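Local atomic coordinates of 4-alpha-glucanotransferase (Corynebacterium glutamicum, PDB entry 5B68), a protein that belongs to the amylomaltase family and carries a TIM-barrel enzyme domain together with an N-terminal beta-sandwich domain. Residues D594-W597 with Q598-L602; G618-R621 with D622-G625; G542-R545 with Q546-R550; A566-E570 with G571-A575. All blocks are in the same frame, centred on the assembly; numbering follows the deposited sequence.

Contact 1. Residues D594-W597 with Q598-L602; sequences DLQW and QAEIL
Asp594 and Gln598 are joined twice, once through the backbone and once through their side chains. Gln598 N donates to Asp594 O at 2.9 Å, almost straight, while Gln598 NE2 reaches Asp594 OD1, also at 2.9 Å, meeting the carboxylate on its syn side. The amide and carboxylate planes stand 78° apart. Outside the pair, Asp594 OD2 forms a salt bridge with Arg621, Gln598 OE1 accepts from Arg624, and Gln598 NE2 also donates to Tyr568 O. An aspartate and a glutamine four residues apart suit this buried junction, because one supplies only acceptors and the other both a donor and an acceptor. The spacing is that of one alpha-helical turn within helix 587-607. The same i to i+4 ladder continues with Ala599 N to Leu595 O (2.9 Å), Glu600 N to Gln596 O (3.1 Å) and Ile601 N to Trp597 O (3.0 Å). Packing follows the ladder. Trp597 holds CG anti to its own N (chi1 178°), leaving the indole beside its own turn, and Ile601 CD1 reaches back over one face of it as a CH-pi contact, 3.9 Å from the centroid of the five-membered ring. The extended isoleucine chain puts that methyl nearest the pyrrole part, 3.6 Å from Trp597 NE1. The indole N-H itself is bonded to Trp533 O, and His536 stacks on the ring.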
loop_
_atom_site.group_PDB
_atom_site.type_symbol
_atom_site.label_atom_id
_atom_site.label_comp_id
_atom_site.label_asym_id
_atom_site.label_seq_id
_atom_site.Cartn_x
_atom_site.Cartn_y
_atom_site.Cartn_z
ATOM N N ASP A 594 11.266 -26.896 -11.234
ATOM C CA ASP A 594 11.552 -26.355 -9.908
ATOM C C ASP A 594 12.893 -26.875 -9.327
ATOM O O ASP A 594 13.794 -26.077 -9.076
ATOM C CB ASP A 594 10.370 -26.644 -8.991
ATOM C CG ASP A 594 10.683 -26.357 -7.534
ATOM O OD1 ASP A 594 10.861 -25.131 -7.195
ATOM O OD2 ASP A 594 10.742 -27.339 -6.738
ATOM N N LEU A 595 13.075 -28.205 -9.265
ATOM C CA LEU A 595 14.391 -28.749 -8.820
ATOM C C LEU A 595 15.562 -28.186 -9.585
ATOM O O LEU A 595 16.607 -27.787 -8.991
ATOM C CB LEU A 595 14.435 -30.279 -8.976
ATOM C CG LEU A 595 15.623 -30.972 -8.274
ATOM C CD1 LEU A 595 15.454 -30.806 -6.760
ATOM C CD2 LEU A 595 15.670 -32.452 -8.633
ATOM N N GLN A 596 15.427 -28.082 -10.911
ATOM C CA GLN A 596 16.503 -27.559 -11.725
ATOM C C GLN A 596 16.842 -26.096 -11.444
ATOM O O GLN A 596 18.004 -25.687 -11.398
ATOM C CB GLN A 596 16.172 -27.727 -13.239
ATOM C CG GLN A 596 17.116 -27.113 -14.283
ATOM C CD GLN A 596 18.535 -27.646 -14.291
ATOM O OE1 GLN A 596 19.492 -26.932 -14.594
ATOM N NE2 GLN A 596 18.671 -28.894 -14.004
ATOM N N TRP A 597 15.801 -25.285 -11.346
ATOM C CA TRP A 597 15.973 -23.853 -11.022
ATOM C C TRP A 597 16.613 -23.693 -9.618
ATOM O O TRP A 597 17.575 -22.929 -9.466
ATOM C CB TRP A 597 14.573 -23.200 -11.042
ATOM C CG TRP A 597 14.530 -21.713 -10.680
ATOM C CD1 TRP A 597 13.786 -21.138 -9.700
ATOM C CD2 TRP A 597 15.249 -20.671 -11.310
ATOM N NE1 TRP A 597 14.012 -19.792 -9.671
ATOM C CE2 TRP A 597 14.905 -19.471 -10.644
ATOM C CE3 TRP A 597 16.152 -20.623 -12.384
ATOM C CZ2 TRP A 597 15.431 -18.246 -11.004
ATOM C CZ3 TRP A 597 16.665 -19.390 -12.771
ATOM C CH2 TRP A 597 16.264 -18.195 -12.062
ATOM N N GLN A 598 16.067 -24.405 -8.633
ATOM C CA GLN A 598 16.651 -24.463 -7.254
ATOM C C GLN A 598 18.146 -24.837 -7.300
ATOM O O GLN A 598 19.005 -24.180 -6.686
ATOM C CB GLN A 598 15.876 -25.389 -6.357
ATOM C CG GLN A 598 14.510 -24.835 -5.969
ATOM C CD GLN A 598 13.854 -25.503 -4.803
ATOM O OE1 GLN A 598 14.495 -25.988 -3.859
ATOM N NE2 GLN A 598 12.528 -25.524 -4.829
ATOM N N ALA A 599 18.483 -25.813 -8.121
ATOM C CA ALA A 599 19.868 -26.276 -8.184
ATOM C C ALA A 599 20.738 -25.223 -8.671
ATOM O O ALA A 599 21.808 -24.965 -8.124
ATOM C CB ALA A 599 19.980 -27.546 -9.081
ATOM N N GLU A 600 20.293 -24.553 -9.729
ATOM C CA GLU A 600 21.033 -23.472 -10.305
ATOM C C GLU A 600 21.273 -22.335 -9.298
ATOM O O GLU A 600 22.365 -21.694 -9.298
ATOM C CB GLU A 600 20.315 -22.937 -11.571
ATOM C CG GLU A 600 20.538 -23.818 -12.807
ATOM C CD GLU A 600 19.748 -23.358 -14.028
ATOM O OE1 GLU A 600 19.946 -22.203 -14.421
ATOM O OE2 GLU A 600 18.996 -24.182 -14.597
ATOM N N ILE A 601 20.249 -22.060 -8.476
ATOM C CA ILE A 601 20.378 -21.004 -7.444
ATOM C C ILE A 601 21.386 -21.421 -6.363
ATOM O O ILE A 601 22.238 -20.600 -5.948
ATOM C CB ILE A 601 19.013 -20.730 -6.764
ATOM C CG1 ILE A 601 18.079 -19.987 -7.753
ATOM C CG2 ILE A 601 19.187 -19.889 -5.494
ATOM C CD1 ILE A 601 16.670 -19.801 -7.220
ATOM N N LEU A 602 21.294 -22.683 -5.951
ATOM C CA LEU A 602 22.203 -23.210 -4.940
ATOM C C LEU A 602 23.641 -23.193 -5.473
ATOM O O LEU A 602 24.581 -22.905 -4.722
ATOM C CB LEU A 602 21.770 -24.614 -4.514
ATOM C CG LEU A 602 20.389 -24.682 -3.795
ATOM C CD1 LEU A 602 19.912 -26.117 -3.689
ATOM C CD2 LEU A 602 20.380 -24.026 -2.412
#

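Contact 2. Residues G618-R621 with D622-G625; sequences GLER and DQRG
Glu620 and Gln623 close a type I beta turn, with Arg621 and Asp622 at its two corners. Gln623 N donates to Glu620 O at 2.9 Å. One residue further on, the backbone is bridged by solvent instead: water 2 accepts from Arg624 N and donates to both Arg621 O and Gly625 O. Gly625 itself has a positive phi, a conformation glycine adopts easily.

The side chains fold back over this turn. The extended chain of Gln623 carries its amide alongside Glu620; its OE1 accepts from Glu620 N at 3.3 Å, and its CD packs 3.3 Å from Glu620 CB. A glutamine suits this place, having length for the return and a carbonyl to offer. Leu619 adds an apolar touch, its CB 4.2 Å from Arg624 CG. Arg624 bends at chi3 (-49°), which brings NE to Arg621 O at 2.9 Å, in the carbonyl plane on a lone pair. Arg621 CG lies over one face of the Arg624 guanidinium, 3.5 Å from Arg624 NH2, and the two arginines run side by side with their flat ends turned 71° apart. Water 1 links Arg624 NH2 to Arg621 O, and Arg624 NH1 donates to Gln598 OE1.

Arg621 O thus accepts from Arg624 NE and from two waters, three bonds on one carbonyl. The arginine ends come within 4.4 Å (NH2 of Arg621 to NH2 of Arg624) because they share an acceptor: Leu569 O takes a bond from Arg621 and a weak one from Arg624. Arg621 NH1 is salt-bridged to Asp594, whose charge would partly offset theirs.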
loop_
_atom_site.group_PDB
_atom_site.type_symbol
_atom_site.label_atom_id
_atom_site.label_comp_id
_atom_site.label_asym_id
_atom_site.label_seq_id
_atom_site.Cartn_x
_atom_site.Cartn_y
_atom_site.Cartn_z
ATOM N N GLY A 618 21.738 -32.212 -10.412
ATOM C CA GLY A 618 21.939 -33.635 -10.507
ATOM C C GLY A 618 21.523 -34.301 -9.228
ATOM O O GLY A 618 21.134 -35.463 -9.261
ATOM N N LEU A 619 21.614 -33.573 -8.107
ATOM C CA LEU A 619 21.263 -34.108 -6.798
ATOM C C LEU A 619 19.752 -34.311 -6.628
ATOM O O LEU A 619 18.994 -33.511 -7.102
ATOM C CB LEU A 619 21.770 -33.158 -5.695
ATOM C CG LEU A 619 23.117 -33.339 -4.952
ATOM C CD1 LEU A 619 24.136 -34.250 -5.620
ATOM C CD2 LEU A 619 23.734 -31.990 -4.600
ATOM N N GLU A 620 19.366 -35.331 -5.887
ATOM C CA GLU A 620 17.993 -35.532 -5.507
ATOM C C GLU A 620 17.636 -34.447 -4.533
ATOM O O GLU A 620 18.490 -33.924 -3.850
ATOM C CB GLU A 620 17.818 -36.865 -4.816
ATOM C CG GLU A 620 18.024 -38.057 -5.722
ATOM C CD GLU A 620 16.782 -38.898 -5.835
ATOM O OE1 GLU A 620 16.480 -39.328 -6.964
ATOM O OE2 GLU A 620 16.105 -39.118 -4.802
ATOM N N ARG A 621 16.364 -34.122 -4.483
ATOM C CA ARG A 621 15.873 -33.022 -3.656
ATOM C C ARG A 621 16.267 -33.178 -2.199
ATOM O O ARG A 621 16.626 -32.200 -1.543
ATOM C CB ARG A 621 14.360 -32.913 -3.743
ATOM C CG ARG A 621 13.812 -31.574 -3.243
ATOM C CD ARG A 621 12.291 -31.534 -3.329
ATOM N NE ARG A 621 11.867 -31.328 -4.711
ATOM C CZ ARG A 621 11.745 -30.157 -5.331
ATOM N NH1 ARG A 621 11.324 -30.148 -6.580
ATOM N NH2 ARG A 621 11.968 -28.982 -4.685
ATOM N N ASP A 622 16.198 -34.404 -1.688
ATOM C CA ASP A 622 16.502 -34.630 -0.285
ATOM C C ASP A 622 18.005 -34.921 -0.038
ATOM O O ASP A 622 18.375 -35.252 1.076
ATOM C CB ASP A 622 15.536 -35.690 0.311
ATOM C CG ASP A 622 15.836 -37.118 -0.161
ATOM O OD1 ASP A 622 16.605 -37.279 -1.149
ATOM O OD2 ASP A 622 15.292 -38.069 0.463
ATOM N N GLN A 623 18.824 -34.712 -1.059
ATOM C CA GLN A 623 20.270 -34.844 -0.981
ATOM C C GLN A 623 21.075 -33.534 -1.002
ATOM O O GLN A 623 22.250 -33.567 -1.291
ATOM C CB GLN A 623 20.760 -35.737 -2.117
ATOM C CG GLN A 623 20.286 -37.172 -2.035
ATOM C CD GLN A 623 20.569 -37.965 -3.301
ATOM O OE1 GLN A 623 21.183 -37.472 -4.241
ATOM N NE2 GLN A 623 20.123 -39.215 -3.319
ATOM N N ARG A 624 20.445 -32.390 -0.756
ATOM C CA ARG A 624 21.094 -31.062 -0.956
ATOM C C ARG A 624 21.574 -30.426 0.367
ATOM O O ARG A 624 22.247 -29.395 0.350
ATOM C CB ARG A 624 20.117 -30.106 -1.691
ATOM C CG ARG A 624 19.716 -30.619 -3.084
ATOM C CD ARG A 624 18.566 -29.876 -3.774
ATOM N NE ARG A 624 17.435 -29.717 -2.870
ATOM C CZ ARG A 624 16.490 -28.766 -2.993
ATOM N NH1 ARG A 624 16.510 -27.907 -3.982
ATOM N NH2 ARG A 624 15.523 -28.713 -2.127
ATOM N N GLY A 625 21.273 -31.080 1.487
ATOM C CA GLY A 625 21.646 -30.605 2.815
ATOM C C GLY A 625 20.418 -30.593 3.674
ATOM O O GLY A 625 19.299 -30.702 3.164
HETATM O O HOH W 1 15.587 -30.344 0.589
HETATM O O HOH W 2 18.218 -31.662 0.971
#

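Contact 3. Residues G542-R545 with Q546-R550; sequences GPRR and QEEYR. With SO4 (sulfate ion), chain I.
Arg545 and Glu547 form the salt bridge of this turn: Arg545 NE meets Glu547 OE1 at 2.8 Å, with the oxygen lying in the guanidinium plane. The two chains run side by side and their flat ends stand 77° apart; Glu547 has CG between N and the carbonyl carbon (chi1 64°) and bends again at chi2, which folds the carboxylate back over Arg545. Arg544 makes the other ionic contacts. One edge of its guanidinium grips a sulfate ion, probably taken from the crystallisation liquor, with NH1 and NH2 both donating to sulfate O3, at 2.7 and 2.8 Å, and its NE pairs with Glu535.

Among the hydrogen bonds, Glu548 N donates to Arg545 O at 2.8 Å, closing a single 3-10 turn over residues 546-548. Glu548 also reaches back to the start of that turn, where its OE1 receives Arg545 N at 3.0 Å, from above the carboxylate plane. A glutamate is long enough to return this way, and its carboxylate takes further bonds from Ser537 and Ser539. The turn belongs to the long loop between strands 528-531 and 553-556 of the TIM barrel. At its far end Arg544 NH2 donates to Glu548 O, 2.9 Å away, so this nitrogen serves both the sulfate and the backbone. Water 3 joins Arg544 O to Tyr549 OH, 2.6 Å from the hydroxyl.

Contacts with the Tyr549 ring come from both arginines. Arg544 CD lies over one face of the phenol ring as a CH-pi contact, 3.7 Å from the centroid, and Arg545 O approaches the ring edge.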
loop_
_atom_site.group_PDB
_atom_site.type_symbol
_atom_site.label_atom_id
_atom_site.label_comp_id
_atom_site.label_asym_id
_atom_site.label_seq_id
_atom_site.Cartn_x
_atom_site.Cartn_y
_atom_site.Cartn_z
ATOM N N GLY A 542 20.111 -18.027 -16.337
ATOM C CA GLY A 542 20.005 -18.582 -15.006
ATOM C C GLY A 542 19.942 -17.536 -13.901
ATOM O O GLY A 542 19.730 -16.335 -14.157
ATOM N N PRO A 543 20.133 -17.983 -12.644
ATOM C CA PRO A 543 19.853 -17.062 -11.541
ATOM C C PRO A 543 20.797 -15.891 -11.457
ATOM O O PRO A 543 21.975 -15.961 -11.850
ATOM C CB PRO A 543 19.991 -17.959 -10.300
ATOM C CG PRO A 543 19.762 -19.371 -10.801
ATOM C CD PRO A 543 20.488 -19.328 -12.145
ATOM N N ARG A 544 20.293 -14.822 -10.860
ATOM C CA ARG A 544 21.096 -13.652 -10.635
ATOM C C ARG A 544 22.300 -13.899 -9.686
ATOM O O ARG A 544 22.126 -14.462 -8.605
ATOM C CB ARG A 544 20.224 -12.530 -10.038
ATOM C CG ARG A 544 20.920 -11.169 -10.020
ATOM C CD ARG A 544 19.983 -10.108 -9.421
ATOM N NE ARG A 544 18.874 -9.842 -10.365
ATOM C CZ ARG A 544 18.910 -8.944 -11.343
ATOM N NH1 ARG A 544 17.832 -8.826 -12.146
ATOM N NH2 ARG A 544 19.942 -8.146 -11.539
ATOM N N ARG A 545 23.466 -13.422 -10.061
ATOM C CA ARG A 545 24.645 -13.598 -9.190
ATOM C C ARG A 545 24.589 -12.607 -8.015
ATOM O O ARG A 545 23.992 -11.491 -8.101
ATOM C CB ARG A 545 25.960 -13.374 -9.946
ATOM C CG ARG A 545 26.195 -14.323 -11.156
ATOM C CD ARG A 545 27.464 -13.892 -11.880
ATOM N NE ARG A 545 28.666 -14.273 -11.131
ATOM C CZ ARG A 545 29.174 -15.519 -11.146
ATOM N NH1 ARG A 545 30.271 -15.788 -10.437
ATOM N NH2 ARG A 545 28.572 -16.509 -11.855
ATOM N N GLN A 546 25.294 -12.940 -6.956
ATOM C CA GLN A 546 25.283 -12.077 -5.782
ATOM C C GLN A 546 25.571 -10.644 -6.113
ATOM O O GLN A 546 24.871 -9.700 -5.629
ATOM C CB GLN A 546 26.272 -12.562 -4.734
ATOM C CG GLN A 546 26.237 -11.790 -3.439
ATOM C CD GLN A 546 27.102 -12.493 -2.429
ATOM O OE1 GLN A 546 28.331 -12.478 -2.539
ATOM N NE2 GLN A 546 26.466 -13.112 -1.455
ATOM N N GLU A 547 26.647 -10.437 -6.881
ATOM C CA GLU A 547 27.106 -9.113 -7.205
ATOM C C GLU A 547 26.180 -8.356 -8.179
ATOM O O GLU A 547 26.305 -7.168 -8.319
ATOM C CB GLU A 547 28.515 -9.130 -7.763
ATOM C CG GLU A 547 28.702 -9.870 -9.103
ATOM C CD GLU A 547 28.971 -11.351 -8.958
ATOM O OE1 GLU A 547 29.499 -11.915 -9.956
ATOM O OE2 GLU A 547 28.591 -11.969 -7.922
ATOM N N GLU A 548 25.232 -9.030 -8.758
ATOM C CA GLU A 548 24.298 -8.371 -9.704
ATOM C C GLU A 548 23.006 -7.897 -9.049
ATOM O O GLU A 548 22.138 -7.428 -9.771
ATOM C CB GLU A 548 23.916 -9.358 -10.826
ATOM C CG GLU A 548 25.084 -9.694 -11.755
ATOM C CD GLU A 548 24.845 -10.863 -12.690
ATOM O OE1 GLU A 548 23.935 -11.693 -12.517
ATOM O OE2 GLU A 548 25.665 -10.978 -13.624
ATOM N N TYR A 549 22.844 -8.092 -7.739
ATOM C CA TYR A 549 21.674 -7.625 -7.033
ATOM C C TYR A 549 21.814 -6.091 -6.966
ATOM O O TYR A 549 22.910 -5.529 -6.686
ATOM C CB TYR A 549 21.465 -8.339 -5.660
ATOM C CG TYR A 549 20.746 -9.650 -5.710
ATOM C CD1 TYR A 549 21.368 -10.791 -6.218
ATOM C CD2 TYR A 549 19.425 -9.752 -5.367
ATOM C CE1 TYR A 549 20.687 -11.956 -6.307
ATOM C CE2 TYR A 549 18.750 -10.930 -5.421
ATOM C CZ TYR A 549 19.382 -12.038 -5.913
ATOM O OH TYR A 549 18.694 -13.205 -6.037
ATOM N N ARG A 550 20.705 -5.414 -7.317
ATOM C CA ARG A 550 20.609 -3.956 -7.334
ATOM C C ARG A 550 20.849 -3.417 -5.928
ATOM O O ARG A 550 20.233 -3.894 -4.961
ATOM C CB ARG A 550 19.169 -3.528 -7.671
ATOM C CG ARG A 550 18.841 -3.201 -9.088
ATOM C CD ARG A 550 17.442 -2.536 -9.108
ATOM N NE ARG A 550 17.538 -1.113 -8.726
ATOM C CZ ARG A 550 16.505 -0.323 -8.385
ATOM N NH1 ARG A 550 15.248 -0.792 -8.330
ATOM N NH2 ARG A 550 16.730 0.948 -8.085
HETATM S S SO4 I . 18.712 -5.631 -14.014
HETATM O O1 SO4 I . 19.330 -4.875 -12.886
HETATM O O2 SO4 I . 19.251 -5.145 -15.326
HETATM O O3 SO4 I . 18.981 -7.088 -13.937
HETATM O O4 SO4 I . 17.251 -5.455 -13.872
HETATM O O HOH W 3 19.879 -15.206 -7.282
#

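Contact 4. Residues A566-E570 with G571-A575; sequences AGYLE and GEHIA
His573 lays its imidazole flat against the phenol ring of Tyr568, five residues earlier. Its CB starts out toward 566-570, and chi1 (50°) sets CG between the backbone N and the carbonyl carbon, a crowded position that turns the ring back over the preceding helix end. From there CG lies 3.8 Å from Tyr568 CE2. His573 CD2 rides near Tyr568 CE2 and CZ; His573 ND1 sits by Tyr568 CD2, while His573 CE1 lies 3.4 Å from Tyr568 O. At the tip NE2 comes down on Tyr568 CZ, 3.4 Å away. The result is a face-to-face stack, centroids 3.7 Å apart and planes only 10° from parallel; Ile574 CD1 lies over the opposite imidazole face, toward its rim, and the tyrosine also stacks with Trp533.

The chain reversal that brings the rings together is a Schellman motif ending helix 565-569. Glu572 N donates to Gly567 O at 2.8 Å and Gly571 N to Tyr568 O at 3.2 Å. Gly571 has a positive phi (75°), readily taken by a residue without a side chain, and is also the N-cap of helix 572-579, its carbonyl receiving Ile574 N and Ala575 N. At Gly567 the lack of a side chain leaves room for Glu572 CB.

NE2 has a weak hydrogen bond to Asp594 OD1, whereas the buried ND1 has no partner; this pattern is consistent with a ring that carries its proton on NE2.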
loop_
_atom_site.group_PDB
_atom_site.type_symbol
_atom_site.label_atom_id
_atom_site.label_comp_id
_atom_site.label_asym_id
_atom_site.label_seq_id
_atom_site.Cartn_x
_atom_site.Cartn_y
_atom_site.Cartn_z
ATOM N N ALA A 566 10.992 -23.264 3.801
ATOM C CA ALA A 566 11.023 -24.692 4.163
ATOM C C ALA A 566 10.053 -25.481 3.281
ATOM O O ALA A 566 10.328 -26.630 2.905
ATOM C CB ALA A 566 10.697 -24.930 5.613
ATOM N N GLY A 567 8.904 -24.882 2.980
ATOM C CA GLY A 567 7.930 -25.491 2.024
ATOM C C GLY A 567 8.371 -25.425 0.585
ATOM O O GLY A 567 8.281 -26.430 -0.153
ATOM N N TYR A 568 8.914 -24.273 0.194
ATOM C CA TYR A 568 9.363 -24.030 -1.145
ATOM C C TYR A 568 10.493 -25.014 -1.531
ATOM O O TYR A 568 10.473 -25.576 -2.589
ATOM C CB TYR A 568 9.865 -22.608 -1.294
ATOM C CG TYR A 568 9.986 -22.151 -2.685
ATOM C CD1 TYR A 568 11.021 -22.580 -3.497
ATOM C CD2 TYR A 568 9.030 -21.303 -3.256
ATOM C CE1 TYR A 568 11.134 -22.166 -4.800
ATOM C CE2 TYR A 568 9.158 -20.869 -4.570
ATOM C CZ TYR A 568 10.197 -21.324 -5.343
ATOM O OH TYR A 568 10.361 -20.922 -6.658
ATOM N N LEU A 569 11.479 -25.195 -0.658
ATOM C CA LEU A 569 12.532 -26.213 -0.881
ATOM C C LEU A 569 11.982 -27.614 -1.163
ATOM O O LEU A 569 12.616 -28.361 -1.917
ATOM C CB LEU A 569 13.493 -26.267 0.336
ATOM C CG LEU A 569 14.475 -25.079 0.424
ATOM C CD1 LEU A 569 15.117 -24.898 1.814
ATOM C CD2 LEU A 569 15.548 -25.124 -0.650
ATOM N N GLU A 570 10.837 -27.957 -0.565
ATOM C CA GLU A 570 10.276 -29.296 -0.665
ATOM C C GLU A 570 9.166 -29.404 -1.735
ATOM O O GLU A 570 8.403 -30.370 -1.736
ATOM C CB GLU A 570 9.868 -29.808 0.751
ATOM C CG GLU A 570 11.087 -30.286 1.562
ATOM C CD GLU A 570 10.999 -30.041 3.076
ATOM O OE1 GLU A 570 10.090 -30.655 3.701
ATOM O OE2 GLU A 570 11.846 -29.260 3.648
ATOM N N GLY A 571 9.107 -28.430 -2.645
ATOM C CA GLY A 571 8.094 -28.341 -3.683
ATOM C C GLY A 571 6.684 -27.896 -3.317
ATOM O O GLY A 571 5.801 -28.045 -4.130
ATOM N N GLU A 572 6.452 -27.300 -2.147
ATOM C CA GLU A 572 5.065 -26.944 -1.713
ATOM C C GLU A 572 4.318 -25.934 -2.607
ATOM O O GLU A 572 3.087 -25.973 -2.687
ATOM C CB GLU A 572 5.061 -26.474 -0.241
ATOM C CG GLU A 572 3.728 -25.933 0.341
ATOM C CD GLU A 572 2.690 -27.014 0.645
ATOM O OE1 GLU A 572 2.704 -28.109 -0.004
ATOM O OE2 GLU A 572 1.826 -26.769 1.528
ATOM N N HIS A 573 5.008 -24.979 -3.202
ATOM C CA HIS A 573 4.384 -24.167 -4.249
ATOM C C HIS A 573 3.627 -25.013 -5.284
ATOM O O HIS A 573 2.480 -24.679 -5.646
ATOM C CB HIS A 573 5.327 -23.125 -4.908
ATOM C CG HIS A 573 6.641 -23.662 -5.386
ATOM N ND1 HIS A 573 7.448 -24.506 -4.640
ATOM C CD2 HIS A 573 7.328 -23.390 -6.514
ATOM C CE1 HIS A 573 8.548 -24.768 -5.316
ATOM N NE2 HIS A 573 8.509 -24.091 -6.448
ATOM N N ILE A 574 4.223 -26.121 -5.712
ATOM C CA ILE A 574 3.568 -26.953 -6.692
ATOM C C ILE A 574 2.543 -27.888 -6.042
ATOM O O ILE A 574 1.410 -27.962 -6.532
ATOM C CB ILE A 574 4.619 -27.686 -7.525
ATOM C CG1 ILE A 574 5.335 -26.661 -8.416
ATOM C CG2 ILE A 574 3.985 -28.785 -8.363
ATOM C CD1 ILE A 574 6.798 -26.953 -8.564
ATOM N N ALA A 575 2.899 -28.584 -4.953
ATOM C CA ALA A 575 1.935 -29.427 -4.249
ATOM C C ALA A 575 0.671 -28.654 -3.859
ATOM O O ALA A 575 -0.425 -29.186 -3.962
ATOM C CB ALA A 575 2.561 -30.072 -3.008
#

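Overall arrangement
From the N terminus the order is contact 3, contact 4, contact 1, contact 2. Each closes only its own local turn or helical stretch, and they stand in series, none nesting within or crossing another. Contact 3 lies in the loop between barrel strands 528-531 and 553-556. The other three fall between 553-556 and 645-649: contact 4 at the junction of helices 565-569 and 572-579, contact 1 on helix 587-607, and contact 2 in the loop leading to helix 627-639. Contact 1 touches all the others, meeting contact 3 through apolar packing and contacts 2 and 4 largely through polar groups. Contacts 2 and 4 also touch; contact 3 reaches neither.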